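Local structure of putative cathepsin d (Ixodes ricinus, 5N7Q) at residues E3-E8 against E171-G176; V155-L160 against G175-D180; S46-T51 against R59-K64; E85-K90 against E107-G112; D202-V207 against P268-T273. The protein probably cleaves proteins as an aspartic-type endopeptidase of the pepsin-like A1 family, and it binds the inhibitor pepstatin A. All blocks are in the same frame, centred on the assembly; numbering follows the deposited sequence.

In the fold
Contacts 1 and 2 are buried and lie on one side of the chain's centre. They share G175 and G176, and strand 170-174 runs beside strand 155-160. Contact 1 is a four-bond backbone ladder with apolar and aromatic cover. Contact 2 is smaller and rests on one backbone bond and one serine hydroxyl. Contacts 3 and 4 are partly buried and touch each other, S46 OG meeting E107 OE1. Contact 3 is polar loop packing near the surface, while contact 4 is a bulged strand pair. Contact 5 is also a bulged strand pair, but its centre lies about 41 Å from that of contact 4, across the molecule.

Contact 1 of 5, residues E3-E8 against E171-G176; sequences EGPYPE and EVLFGG
The side chains of Y6 and F174 both turn back beside their own backbone N, with CG anti to the carbonyl carbon (chi1 -47° and -68°). They stand on the same face of the sheet and cross at about a right angle, with Y6 CB 4.2 Å from F174 CB. The F174 ring turns its edge to the first strand. Y6 O and E8 CB lie there in the ring plane, and F174 CE2 is 4.0 Å from E8 CB. On the other face L173 CD1 sits between two prolines, 3.9 Å from P5 CB and 4.1 Å from P7 CB. The L173 and P5 side chains run side by side. The extended E171 side chain brings OE1 to 3.5 Å from P7 CB.

The strands are antiparallel. Y6 pairs with F174 and E8 with V172, each through two backbone bonds. Y6 N donates to F174 O at 2.9 Å. Beyond the strand ends a water lies 2.7 Å from G175 O. A type II turn from L173 to G176 ends the second strand.

The pair joins the N-terminal strand 6-13 to strand 170-174 of this pepsin-like fold. Y6 OH bonds to L149 O. F141 and M144 of helix 140-146 pack on F174, as do F35 of strand 29-36 and I95 of strand 82-95.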
# COMPACT_ATOMS: atom_id res chain seq x y z
N GLU A 3 -12.87 17.08 13.76
CA GLU A 3 -11.80 16.87 14.78
C GLU A 3 -11.06 15.54 14.60
O GLU A 3 -9.90 15.55 14.20
CB GLU A 3 -12.36 16.96 16.19
N GLY A 4 -11.71 14.41 14.93
CA GLY A 4 -11.03 13.09 14.88
C GLY A 4 -10.05 12.93 16.05
O GLY A 4 -10.28 13.52 17.11
N PRO A 5 -8.99 12.15 15.93
CA PRO A 5 -8.62 11.34 14.76
C PRO A 5 -9.46 10.07 14.66
O PRO A 5 -10.22 9.74 15.58
CB PRO A 5 -7.17 11.00 15.05
CG PRO A 5 -7.17 10.80 16.54
CD PRO A 5 -8.05 11.91 17.06
N TYR A 6 -9.32 9.37 13.55
CA TYR A 6 -10.15 8.18 13.25
C TYR A 6 -9.24 6.98 13.04
O TYR A 6 -8.62 6.87 11.98
CB TYR A 6 -11.07 8.40 12.03
CG TYR A 6 -11.78 9.72 12.09
CD1 TYR A 6 -12.96 9.87 12.82
CD2 TYR A 6 -11.25 10.81 11.45
CE1 TYR A 6 -13.59 11.10 12.89
CE2 TYR A 6 -11.87 12.05 11.50
CZ TYR A 6 -13.04 12.19 12.20
OH TYR A 6 -13.63 13.46 12.27
N PRO A 7 -9.14 6.08 14.04
CA PRO A 7 -8.31 4.89 13.87
C PRO A 7 -9.01 3.83 13.05
O PRO A 7 -10.12 3.42 13.40
CB PRO A 7 -8.06 4.41 15.32
CG PRO A 7 -9.21 4.93 16.08
CD PRO A 7 -9.68 6.17 15.41
N GLU A 8 -8.37 3.39 11.98
CA GLU A 8 -8.92 2.37 11.13
C GLU A 8 -8.11 1.07 11.33
O GLU A 8 -6.95 0.99 10.93
CB GLU A 8 -8.87 2.81 9.67
CG GLU A 8 -9.19 1.72 8.64
CD GLU A 8 -10.63 1.26 8.63
OE1 GLU A 8 -11.45 1.82 9.38
OE2 GLU A 8 -10.94 0.33 7.83
N GLU A 171 -2.93 -0.43 11.43
CA GLU A 171 -3.83 0.71 11.61
C GLU A 171 -3.52 1.76 10.59
O GLU A 171 -2.35 2.07 10.38
CB GLU A 171 -3.67 1.30 13.01
CG GLU A 171 -4.44 2.58 13.25
CD GLU A 171 -4.24 3.11 14.65
OE1 GLU A 171 -5.03 2.68 15.50
OE2 GLU A 171 -3.28 3.88 14.90
N VAL A 172 -4.55 2.36 10.02
CA VAL A 172 -4.41 3.67 9.37
C VAL A 172 -5.05 4.69 10.30
O VAL A 172 -6.25 4.59 10.55
CB VAL A 172 -5.03 3.73 7.97
CG1 VAL A 172 -4.75 5.09 7.36
CG2 VAL A 172 -4.50 2.63 7.04
N LEU A 173 -4.27 5.63 10.81
CA LEU A 173 -4.80 6.67 11.70
C LEU A 173 -5.05 7.93 10.91
O LEU A 173 -4.12 8.62 10.50
CB LEU A 173 -3.85 6.93 12.85
CG LEU A 173 -4.31 7.98 13.87
CD1 LEU A 173 -5.57 7.52 14.57
CD2 LEU A 173 -3.22 8.17 14.89
N PHE A 174 -6.32 8.23 10.68
CA PHE A 174 -6.69 9.44 9.95
C PHE A 174 -6.71 10.67 10.86
O PHE A 174 -7.48 10.70 11.82
CB PHE A 174 -8.04 9.25 9.26
CG PHE A 174 -8.00 8.24 8.14
CD1 PHE A 174 -7.57 8.61 6.89
CD2 PHE A 174 -8.33 6.91 8.35
CE1 PHE A 174 -7.47 7.69 5.86
CE2 PHE A 174 -8.26 5.98 7.31
CZ PHE A 174 -7.84 6.38 6.07
N GLY A 175 -5.86 11.66 10.56
CA GLY A 175 -5.85 12.89 11.35
C GLY A 175 -4.97 12.85 12.58
O GLY A 175 -5.12 13.64 13.49
N GLY A 176 -3.99 11.96 12.60
CA GLY A 176 -3.06 11.95 13.72
C GLY A 176 -1.82 11.12 13.48
O GLY A 176 -1.73 10.37 12.48
O HOH W 1 -7.35 15.17 13.60

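Contact 2 of 5, residues V155-L160 against G175-D180; sequences VFSVYL and GGIDHD. Unlike the reference sequence in segment 155-160: L160 (reference Arg).
This contact sets the loop that leaves strand 170-174 against strand 155-160, which in this pepsin-like fold is an inner strand between 170-174 and 322-327. The chain leaves strand 170-174 through G175 and G176 and stays against the start of strand 155-160. Two hydrogen bonds hold it there. G175 N donates to V155 O at 2.7 Å, somewhat bent. This bond continues the backbone ladder that also links S157 to L173 and Y159 to E171. One step on, the serine hydroxyl takes over from the backbone. S157 OG sits beside its own backbone N (chi1 -58°), and this directs it to G176 O.

G175 has positive phi (87°), a conformation that favours glycine. G176 puts only backbone against the strand.

I177 packs over the polar bond. Its side chain crosses that of V155 at about a right angle, with V155 CG2 3.9 Å from I177 CG1. V155 CG2 also comes to 3.7 Å from G176 O. F156 points its CB away from the loop and into the interior, where its ring meets F326 and, edge-to-face, F141. Farther along the loop D178 forms an Asx turn, its OD1 accepting from D180 N, and D178 N bonds to Y323 OH. S157 OG donates to G176 O at 2.8 Å, tilted 17° from the carbonyl plane, and stands 3.5 Å from I177 CG1.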
# COMPACT_ATOMS: atom_id res chain seq x y z
N VAL A 155 -3.00 14.81 8.15
CA VAL A 155 -2.06 13.71 7.94
C VAL A 155 -2.76 12.41 8.24
O VAL A 155 -3.79 12.38 8.91
CB VAL A 155 -0.81 13.83 8.87
CG1 VAL A 155 -0.23 15.24 8.85
CG2 VAL A 155 -1.10 13.33 10.29
N PHE A 156 -2.21 11.31 7.71
CA PHE A 156 -2.59 9.99 8.17
C PHE A 156 -1.33 9.17 8.35
O PHE A 156 -0.34 9.37 7.65
CB PHE A 156 -3.62 9.30 7.25
CG PHE A 156 -3.17 9.11 5.83
CD1 PHE A 156 -2.47 7.96 5.46
CD2 PHE A 156 -3.41 10.08 4.85
CE1 PHE A 156 -2.04 7.79 4.16
CE2 PHE A 156 -2.99 9.88 3.53
CZ PHE A 156 -2.29 8.73 3.20
N SER A 157 -1.36 8.31 9.35
CA SER A 157 -0.18 7.55 9.74
C SER A 157 -0.47 6.05 9.76
O SER A 157 -1.52 5.62 10.24
CB SER A 157 0.27 7.97 11.13
OG SER A 157 0.56 9.35 11.16
N VAL A 158 0.45 5.25 9.21
CA VAL A 158 0.22 3.84 8.97
C VAL A 158 1.19 2.93 9.75
O VAL A 158 2.39 3.06 9.67
CB VAL A 158 0.32 3.50 7.46
CG1 VAL A 158 0.05 2.02 7.25
CG2 VAL A 158 -0.62 4.38 6.63
N TYR A 159 0.60 2.06 10.57
CA TYR A 159 1.27 0.98 11.24
C TYR A 159 0.89 -0.33 10.57
O TYR A 159 -0.32 -0.62 10.45
CB TYR A 159 0.84 0.95 12.73
CG TYR A 159 1.18 -0.33 13.44
CD1 TYR A 159 2.50 -0.75 13.54
CD2 TYR A 159 0.19 -1.16 13.96
CE1 TYR A 159 2.83 -1.96 14.13
CE2 TYR A 159 0.51 -2.35 14.59
CZ TYR A 159 1.83 -2.74 14.68
OH TYR A 159 2.15 -3.95 15.28
N LEU A 160 1.89 -1.14 10.18
CA LEU A 160 1.68 -2.49 9.65
C LEU A 160 2.44 -3.47 10.53
O LEU A 160 3.63 -3.34 10.70
CB LEU A 160 2.16 -2.60 8.21
CG LEU A 160 1.56 -1.59 7.22
CD1 LEU A 160 2.17 -1.80 5.83
CD2 LEU A 160 0.05 -1.66 7.13
N GLY A 175 -5.86 11.66 10.56
CA GLY A 175 -5.85 12.89 11.35
C GLY A 175 -4.97 12.85 12.58
O GLY A 175 -5.12 13.64 13.49
N GLY A 176 -3.99 11.96 12.60
CA GLY A 176 -3.06 11.95 13.72
C GLY A 176 -1.82 11.12 13.48
O GLY A 176 -1.73 10.37 12.48
N ILE A 177 -0.87 11.26 14.40
CA ILE A 177 0.38 10.47 14.46
C ILE A 177 0.44 9.89 15.85
O ILE A 177 0.44 10.66 16.80
CB ILE A 177 1.63 11.36 14.24
CG1 ILE A 177 1.53 12.22 12.97
CG2 ILE A 177 2.88 10.49 14.23
CD1 ILE A 177 2.64 13.26 12.82
N ASP A 178 0.51 8.56 15.99
CA ASP A 178 0.46 7.91 17.31
C ASP A 178 1.88 7.53 17.70
O ASP A 178 2.44 6.57 17.15
CB ASP A 178 -0.43 6.69 17.24
CG ASP A 178 -0.69 6.06 18.58
OD1 ASP A 178 -0.07 6.43 19.59
OD2 ASP A 178 -1.58 5.19 18.63
N HIS A 179 2.45 8.24 18.68
CA HIS A 179 3.79 7.93 19.16
C HIS A 179 3.82 6.57 19.89
O HIS A 179 4.90 6.04 20.09
CB HIS A 179 4.33 9.06 20.06
CG HIS A 179 5.83 9.18 20.10
ND1 HIS A 179 6.67 8.09 20.09
CD2 HIS A 179 6.63 10.27 20.13
CE1 HIS A 179 7.93 8.50 20.15
NE2 HIS A 179 7.92 9.82 20.17
N ASP A 180 2.67 5.96 20.22
CA ASP A 180 2.70 4.61 20.74
C ASP A 180 2.99 3.57 19.65
O ASP A 180 3.17 2.40 19.98
CB ASP A 180 1.46 4.32 21.58
CG ASP A 180 1.44 5.12 22.89
OD1 ASP A 180 2.55 5.38 23.44
OD2 ASP A 180 0.32 5.51 23.33

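Contact 3 of 5, residues S46-T51 against R59-K64; sequences SSKCTT and RYDSSK
Y60 O is gripped by a backbone N-H and a water. S47 N donates to it at 2.8 Å. The water also donates to Y60 O, and accepts from K48 NZ and from S62 N, so it ties both loops together. S47 OG lies 3.1 Å from Y60 O. Its chi1 of 59° sets OG between the backbone N and the carbonyl carbon and brings it to 3.3 Å from D61 CA.

K48 bends at chi2 and then runs straight, so that NZ crosses to the other loop. NZ donates to S62 OG at 3.2 Å. It also makes a long salt bridge of 4.0 Å to D61 OD1. Each segment carries its own turns. S46 OG, which also meets E107, accepts from K48 N in an ST turn, within the type I beta turn from S46 to C49. D61 OD1 accepts from S63 N in an Asx turn, and from S63 OG at 2.7 Å. Both S63 donors reach it from the same face of the carboxylate.

The two segments flank helix 52-55, and the C49-C54 disulfide ties the first segment to that helix. R59 lays its aliphatic part beside the first segment, with CD 3.7 Å from S46 O, and its NH1 bonds to C54 O. Y60 OH bonds to D91 OD2.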
# COMPACT_ATOMS: atom_id res chain seq x y z
N SER A 46 -20.11 -4.05 -7.72
CA SER A 46 -21.50 -3.58 -7.88
C SER A 46 -22.53 -4.70 -7.69
O SER A 46 -22.31 -5.80 -8.16
CB SER A 46 -21.67 -3.05 -9.29
OG SER A 46 -22.92 -2.43 -9.45
N SER A 47 -23.70 -4.39 -7.13
CA SER A 47 -24.84 -5.32 -7.17
C SER A 47 -25.33 -5.56 -8.61
O SER A 47 -26.04 -6.53 -8.83
CB SER A 47 -26.00 -4.80 -6.36
OG SER A 47 -26.45 -3.55 -6.80
N LYS A 48 -24.96 -4.69 -9.55
CA LYS A 48 -25.29 -4.90 -10.98
C LYS A 48 -24.40 -5.98 -11.63
O LYS A 48 -24.59 -6.31 -12.79
CB LYS A 48 -25.12 -3.60 -11.75
CG LYS A 48 -26.22 -2.56 -11.60
CD LYS A 48 -26.52 -2.15 -10.19
CE LYS A 48 -27.63 -1.11 -10.11
NZ LYS A 48 -27.99 -0.95 -8.68
N CYS A 49 -23.43 -6.50 -10.88
CA CYS A 49 -22.46 -7.49 -11.36
C CYS A 49 -22.83 -8.84 -10.76
O CYS A 49 -23.03 -8.94 -9.56
CB CYS A 49 -21.06 -7.05 -10.91
SG CYS A 49 -19.74 -8.23 -11.22
N THR A 50 -22.91 -9.88 -11.60
CA THR A 50 -23.28 -11.24 -11.15
C THR A 50 -22.22 -12.28 -11.55
O THR A 50 -22.53 -13.46 -11.65
CB THR A 50 -24.65 -11.64 -11.73
OG1 THR A 50 -24.58 -11.60 -13.17
CG2 THR A 50 -25.74 -10.70 -11.21
N THR A 51 -20.98 -11.84 -11.77
CA THR A 51 -19.87 -12.75 -12.04
C THR A 51 -19.55 -13.56 -10.78
O THR A 51 -19.95 -13.20 -9.66
CB THR A 51 -18.60 -11.99 -12.44
OG1 THR A 51 -18.18 -11.13 -11.36
CG2 THR A 51 -18.78 -11.15 -13.70
N ARG A 59 -21.19 -6.65 -2.18
CA ARG A 59 -21.59 -5.78 -3.28
C ARG A 59 -22.32 -4.55 -2.79
O ARG A 59 -23.04 -4.59 -1.77
CB ARG A 59 -22.42 -6.56 -4.31
CG ARG A 59 -21.68 -7.72 -4.96
CD ARG A 59 -22.55 -8.62 -5.83
NE ARG A 59 -23.69 -9.13 -5.09
CZ ARG A 59 -23.67 -10.09 -4.15
NH1 ARG A 59 -22.55 -10.72 -3.80
NH2 ARG A 59 -24.82 -10.42 -3.54
N TYR A 60 -22.12 -3.45 -3.49
CA TYR A 60 -22.81 -2.19 -3.21
C TYR A 60 -24.10 -2.15 -4.02
O TYR A 60 -24.05 -2.31 -5.25
CB TYR A 60 -21.93 -1.03 -3.61
CG TYR A 60 -22.66 0.30 -3.55
CD1 TYR A 60 -23.10 0.83 -2.37
CD2 TYR A 60 -22.91 1.02 -4.71
CE1 TYR A 60 -23.78 2.04 -2.31
CE2 TYR A 60 -23.54 2.25 -4.67
CZ TYR A 60 -23.99 2.76 -3.48
OH TYR A 60 -24.65 3.98 -3.46
N ASP A 61 -25.24 -1.95 -3.32
CA ASP A 61 -26.54 -1.83 -3.98
C ASP A 61 -27.07 -0.41 -3.78
O ASP A 61 -27.63 -0.07 -2.76
CB ASP A 61 -27.53 -2.85 -3.43
CG ASP A 61 -28.82 -2.88 -4.21
OD1 ASP A 61 -29.08 -1.94 -5.00
OD2 ASP A 61 -29.60 -3.84 -4.04
N SER A 62 -26.89 0.42 -4.79
CA SER A 62 -27.37 1.81 -4.75
C SER A 62 -28.85 1.94 -4.44
O SER A 62 -29.26 2.92 -3.82
CB SER A 62 -27.06 2.47 -6.09
OG SER A 62 -27.70 1.79 -7.15
N SER A 63 -29.63 0.95 -4.87
CA SER A 63 -31.08 1.04 -4.75
C SER A 63 -31.58 0.91 -3.33
O SER A 63 -32.74 1.23 -3.07
CB SER A 63 -31.76 -0.02 -5.64
OG SER A 63 -31.72 -1.32 -5.07
N LYS A 64 -30.72 0.48 -2.41
CA LYS A 64 -31.05 0.34 -1.00
C LYS A 64 -30.50 1.49 -0.17
O LYS A 64 -30.66 1.49 1.04
CB LYS A 64 -30.49 -0.99 -0.47
CG LYS A 64 -30.90 -2.23 -1.25
CD LYS A 64 -32.40 -2.42 -1.29
CE LYS A 64 -32.75 -3.76 -1.96
NZ LYS A 64 -34.22 -3.94 -2.11
O HOH W 2 -25.58 -0.64 -7.12

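Contact 4 of 5, residues E85-K90 against E107-G112; sequences EGFISK and EALVVG
E107 reaches F87 and S89 of the neighbouring strand. Its CB sits over one face of the F87 ring, 3.9 Å from the centroid and 17° off the ring normal, a CH-pi contact. With CG set beside the backbone N (chi1 -62°), the extended chain carries the carboxylate beyond the CE2-CZ side of the ring, E107 OE2 being 3.4 Å from F87 CE2 and the two planes 44° apart. E107 OE2 accepts from S89 OG at 2.7 Å on its anti side, close to the carboxylate plane. The other oxygen, E107 OE1, bonds to S46 OG. Both carboxylate oxygens of this buried residue therefore have a hydroxyl partner. In the backbone, E107 N donates to F87 O at 2.7 Å and F87 N to E107 O.

A108 follows opposite G86, whose CA-H points at E107 O, with G86 CA 3.2 Å from that oxygen.

At L109 a classic beta bulge shifts the register by one. L109 and V110 both face E85, and both their N-H groups bond to E85 O, L109 N at 2.9 Å. L109 CD1 touches the edge of the F87 ring, 4.0 Å from F87 CD1.

V110 O takes the E85 N-H, and the V110 side chain lies alongside that of E85, with V110 CB 3.5 Å from E85 CG. V111 points its CB away and packs on L116 and L117 of helix 114-117.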
# COMPACT_ATOMS: atom_id res chain seq x y z
N GLU A 85 -12.95 -2.14 -14.04
CA GLU A 85 -13.75 -1.22 -14.82
C GLU A 85 -15.20 -1.28 -14.38
O GLU A 85 -15.69 -2.30 -13.87
CB GLU A 85 -13.61 -1.50 -16.32
CG GLU A 85 -14.15 -2.81 -16.77
CD GLU A 85 -14.06 -2.99 -18.29
OE1 GLU A 85 -15.07 -3.47 -18.87
OE2 GLU A 85 -13.00 -2.64 -18.87
N GLY A 86 -15.88 -0.15 -14.48
CA GLY A 86 -17.30 -0.08 -14.15
C GLY A 86 -17.79 1.34 -14.35
O GLY A 86 -17.29 2.03 -15.24
N PHE A 87 -18.66 1.81 -13.47
CA PHE A 87 -19.19 3.18 -13.53
C PHE A 87 -19.15 3.84 -12.18
O PHE A 87 -19.20 3.18 -11.14
CB PHE A 87 -20.62 3.18 -14.10
CG PHE A 87 -21.61 2.41 -13.26
CD1 PHE A 87 -21.77 1.04 -13.44
CD2 PHE A 87 -22.35 3.04 -12.27
CE1 PHE A 87 -22.67 0.32 -12.65
CE2 PHE A 87 -23.24 2.33 -11.49
CZ PHE A 87 -23.40 0.98 -11.67
N ILE A 88 -19.11 5.18 -12.19
CA ILE A 88 -19.03 5.96 -10.97
C ILE A 88 -20.41 6.18 -10.34
O ILE A 88 -21.43 6.38 -11.06
CB ILE A 88 -18.38 7.33 -11.25
CG1 ILE A 88 -16.95 7.15 -11.80
CG2 ILE A 88 -18.36 8.20 -9.99
CD1 ILE A 88 -15.97 6.56 -10.81
N SER A 89 -20.46 6.14 -9.01
CA SER A 89 -21.63 6.57 -8.21
C SER A 89 -21.11 7.41 -7.06
O SER A 89 -19.90 7.58 -6.91
CB SER A 89 -22.42 5.36 -7.71
OG SER A 89 -22.99 4.65 -8.81
N LYS A 90 -22.01 7.98 -6.27
CA LYS A 90 -21.62 8.80 -5.13
C LYS A 90 -22.49 8.46 -3.94
O LYS A 90 -23.70 8.25 -4.09
CB LYS A 90 -21.79 10.28 -5.53
CG LYS A 90 -21.36 11.36 -4.54
CD LYS A 90 -21.08 12.71 -5.25
CE LYS A 90 -22.28 13.23 -6.05
NZ LYS A 90 -22.09 14.63 -6.55
N GLU A 107 -18.33 1.60 -9.07
CA GLU A 107 -19.07 0.35 -8.99
C GLU A 107 -18.46 -0.57 -10.02
O GLU A 107 -18.64 -0.40 -11.23
CB GLU A 107 -20.55 0.55 -9.29
CG GLU A 107 -21.28 1.47 -8.34
CD GLU A 107 -22.77 1.18 -8.27
OE1 GLU A 107 -23.15 -0.01 -8.28
OE2 GLU A 107 -23.56 2.14 -8.16
N ALA A 108 -17.73 -1.57 -9.55
CA ALA A 108 -16.98 -2.48 -10.42
C ALA A 108 -17.88 -3.53 -11.06
O ALA A 108 -18.67 -4.17 -10.38
CB ALA A 108 -15.88 -3.13 -9.62
N LEU A 109 -17.78 -3.64 -12.39
CA LEU A 109 -18.43 -4.68 -13.18
C LEU A 109 -17.48 -5.74 -13.70
O LEU A 109 -17.89 -6.90 -13.83
CB LEU A 109 -19.20 -4.06 -14.35
CG LEU A 109 -20.23 -3.00 -14.00
CD1 LEU A 109 -20.86 -2.44 -15.28
CD2 LEU A 109 -21.32 -3.57 -13.11
N VAL A 110 -16.25 -5.34 -14.04
CA VAL A 110 -15.27 -6.28 -14.59
C VAL A 110 -13.97 -6.10 -13.81
O VAL A 110 -13.45 -5.00 -13.71
CB VAL A 110 -15.07 -6.08 -16.11
CG1 VAL A 110 -14.01 -7.02 -16.67
CG2 VAL A 110 -16.39 -6.33 -16.84
N VAL A 111 -13.43 -7.22 -13.33
CA VAL A 111 -12.22 -7.22 -12.53
C VAL A 111 -11.32 -8.28 -13.13
O VAL A 111 -11.77 -9.36 -13.52
CB VAL A 111 -12.51 -7.49 -11.03
CG1 VAL A 111 -11.23 -7.64 -10.22
CG2 VAL A 111 -13.36 -6.35 -10.45
N GLY A 112 -10.03 -7.95 -13.20
CA GLY A 112 -9.04 -8.92 -13.60
C GLY A 112 -7.86 -8.96 -12.64
O GLY A 112 -7.60 -8.01 -11.91

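Contact 5 of 5, residues D202-V207 against P268-T273; sequences DGVKSV and PNVTFT
Strands 203-206 and 270-273 run antiparallel at 162°, their axes 4.7 Å apart at the closest approach. They are part of the sheet that holds strands 198-206, 270-274 and 277-281, in the part of the pepsin-like fold that carries the second predicted active-site aspartate, D227, though the contact itself lies away from the active site. Four backbone bonds join the two segments. K205 and T271 exchange a pair, T271 N to K205 O being 2.8 Å. T273 N donates to G203 O almost straight, at 176°. D202 N donates to T273 O, so D202 and G203 both face T273 in a classic beta bulge.

On one face V204 and F272 lie side by side. V204 CG1 sits over the F272 ring, 4.2 Å from its centroid. V204 CG2 stands on the same side of the ring plane, out by the CE2-CD2 bond, 3.5 Å from F272 CE2. V270 CG1 adds a looser apolar touch to V204 CG1.

On the other face K205 runs beside T271, with K205 CG 4.1 Å from T271 CB. The extended lysine chain ends in a salt bridge from NZ to E278 of the next strand. The D202 side chain crosses that of T273, and D202 OD2 accepts from G276 N.

Toward the far end the strand bonds give way to a hydroxyl and a water. The water accepts from V207 N and donates to N269 O. S206 OG, anti to its own N (chi1 -171°), donates to the same N269 O at 2.8 Å and rests 3.3 Å from P268 CG.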
# COMPACT_ATOMS: atom_id res chain seq x y z
N ASP A 202 18.69 8.68 -1.08
CA ASP A 202 20.12 8.97 -1.23
C ASP A 202 20.93 7.76 -1.67
O ASP A 202 21.93 7.96 -2.35
CB ASP A 202 20.73 9.46 0.07
CG ASP A 202 20.07 10.73 0.60
OD1 ASP A 202 19.49 11.51 -0.17
OD2 ASP A 202 20.12 10.94 1.83
N GLY A 203 20.56 6.56 -1.22
CA GLY A 203 21.27 5.34 -1.60
C GLY A 203 20.63 4.09 -1.07
O GLY A 203 19.73 4.15 -0.22
N VAL A 204 21.08 2.95 -1.59
CA VAL A 204 20.61 1.63 -1.16
C VAL A 204 21.86 0.78 -1.09
O VAL A 204 22.70 0.87 -2.00
CB VAL A 204 19.61 1.04 -2.18
CG1 VAL A 204 19.16 -0.36 -1.76
CG2 VAL A 204 18.39 1.93 -2.36
N LYS A 205 22.05 0.02 -0.03
CA LYS A 205 23.27 -0.79 0.07
C LYS A 205 23.06 -2.04 0.87
O LYS A 205 22.12 -2.13 1.66
CB LYS A 205 24.40 0.02 0.71
CG LYS A 205 24.18 0.39 2.16
CD LYS A 205 25.35 1.19 2.73
CE LYS A 205 25.00 1.72 4.12
NZ LYS A 205 26.04 2.62 4.68
N SER A 206 23.96 -3.00 0.67
CA SER A 206 24.04 -4.18 1.51
C SER A 206 25.51 -4.45 1.75
O SER A 206 26.30 -4.40 0.80
CB SER A 206 23.39 -5.37 0.82
OG SER A 206 23.31 -6.44 1.74
N VAL A 207 25.86 -4.70 3.00
CA VAL A 207 27.26 -4.89 3.39
C VAL A 207 27.32 -6.20 4.15
O VAL A 207 26.93 -6.28 5.31
CB VAL A 207 27.73 -3.72 4.28
CG1 VAL A 207 29.23 -3.84 4.56
CG2 VAL A 207 27.39 -2.38 3.65
N PRO A 268 22.72 -10.74 4.68
CA PRO A 268 23.02 -9.42 5.22
C PRO A 268 21.83 -8.46 5.26
O PRO A 268 20.86 -8.62 4.52
CB PRO A 268 24.08 -8.89 4.25
CG PRO A 268 23.68 -9.49 2.95
CD PRO A 268 23.14 -10.86 3.26
N ASN A 269 21.92 -7.46 6.12
CA ASN A 269 20.95 -6.37 6.11
C ASN A 269 21.02 -5.62 4.77
O ASN A 269 22.07 -5.60 4.11
CB ASN A 269 21.17 -5.41 7.29
CG ASN A 269 20.93 -6.06 8.65
OD1 ASN A 269 20.44 -7.17 8.76
ND2 ASN A 269 21.33 -5.37 9.73
N VAL A 270 19.90 -5.00 4.39
CA VAL A 270 19.82 -4.08 3.26
C VAL A 270 19.34 -2.73 3.79
O VAL A 270 18.39 -2.68 4.55
CB VAL A 270 18.89 -4.61 2.16
CG1 VAL A 270 18.71 -3.63 1.02
CG2 VAL A 270 19.42 -5.92 1.59
N THR A 271 20.01 -1.65 3.40
CA THR A 271 19.79 -0.34 4.01
C THR A 271 19.43 0.72 2.98
O THR A 271 20.12 0.85 1.96
CB THR A 271 21.05 0.08 4.77
OG1 THR A 271 21.37 -0.91 5.74
CG2 THR A 271 20.87 1.45 5.46
N PHE A 272 18.38 1.50 3.27
CA PHE A 272 17.94 2.64 2.46
C PHE A 272 18.29 3.90 3.21
O PHE A 272 18.01 4.01 4.40
CB PHE A 272 16.42 2.60 2.22
CG PHE A 272 16.00 1.54 1.27
CD1 PHE A 272 15.96 0.21 1.70
CD2 PHE A 272 15.68 1.83 -0.05
CE1 PHE A 272 15.63 -0.80 0.80
CE2 PHE A 272 15.34 0.82 -0.94
CZ PHE A 272 15.32 -0.49 -0.51
N THR A 273 18.98 4.81 2.54
CA THR A 273 19.37 6.08 3.16
C THR A 273 18.41 7.15 2.64
O THR A 273 18.32 7.38 1.45
CB THR A 273 20.82 6.45 2.86
OG1 THR A 273 21.68 5.44 3.44
CG2 THR A 273 21.15 7.82 3.50
O HOH W 3 24.25 -4.43 5.31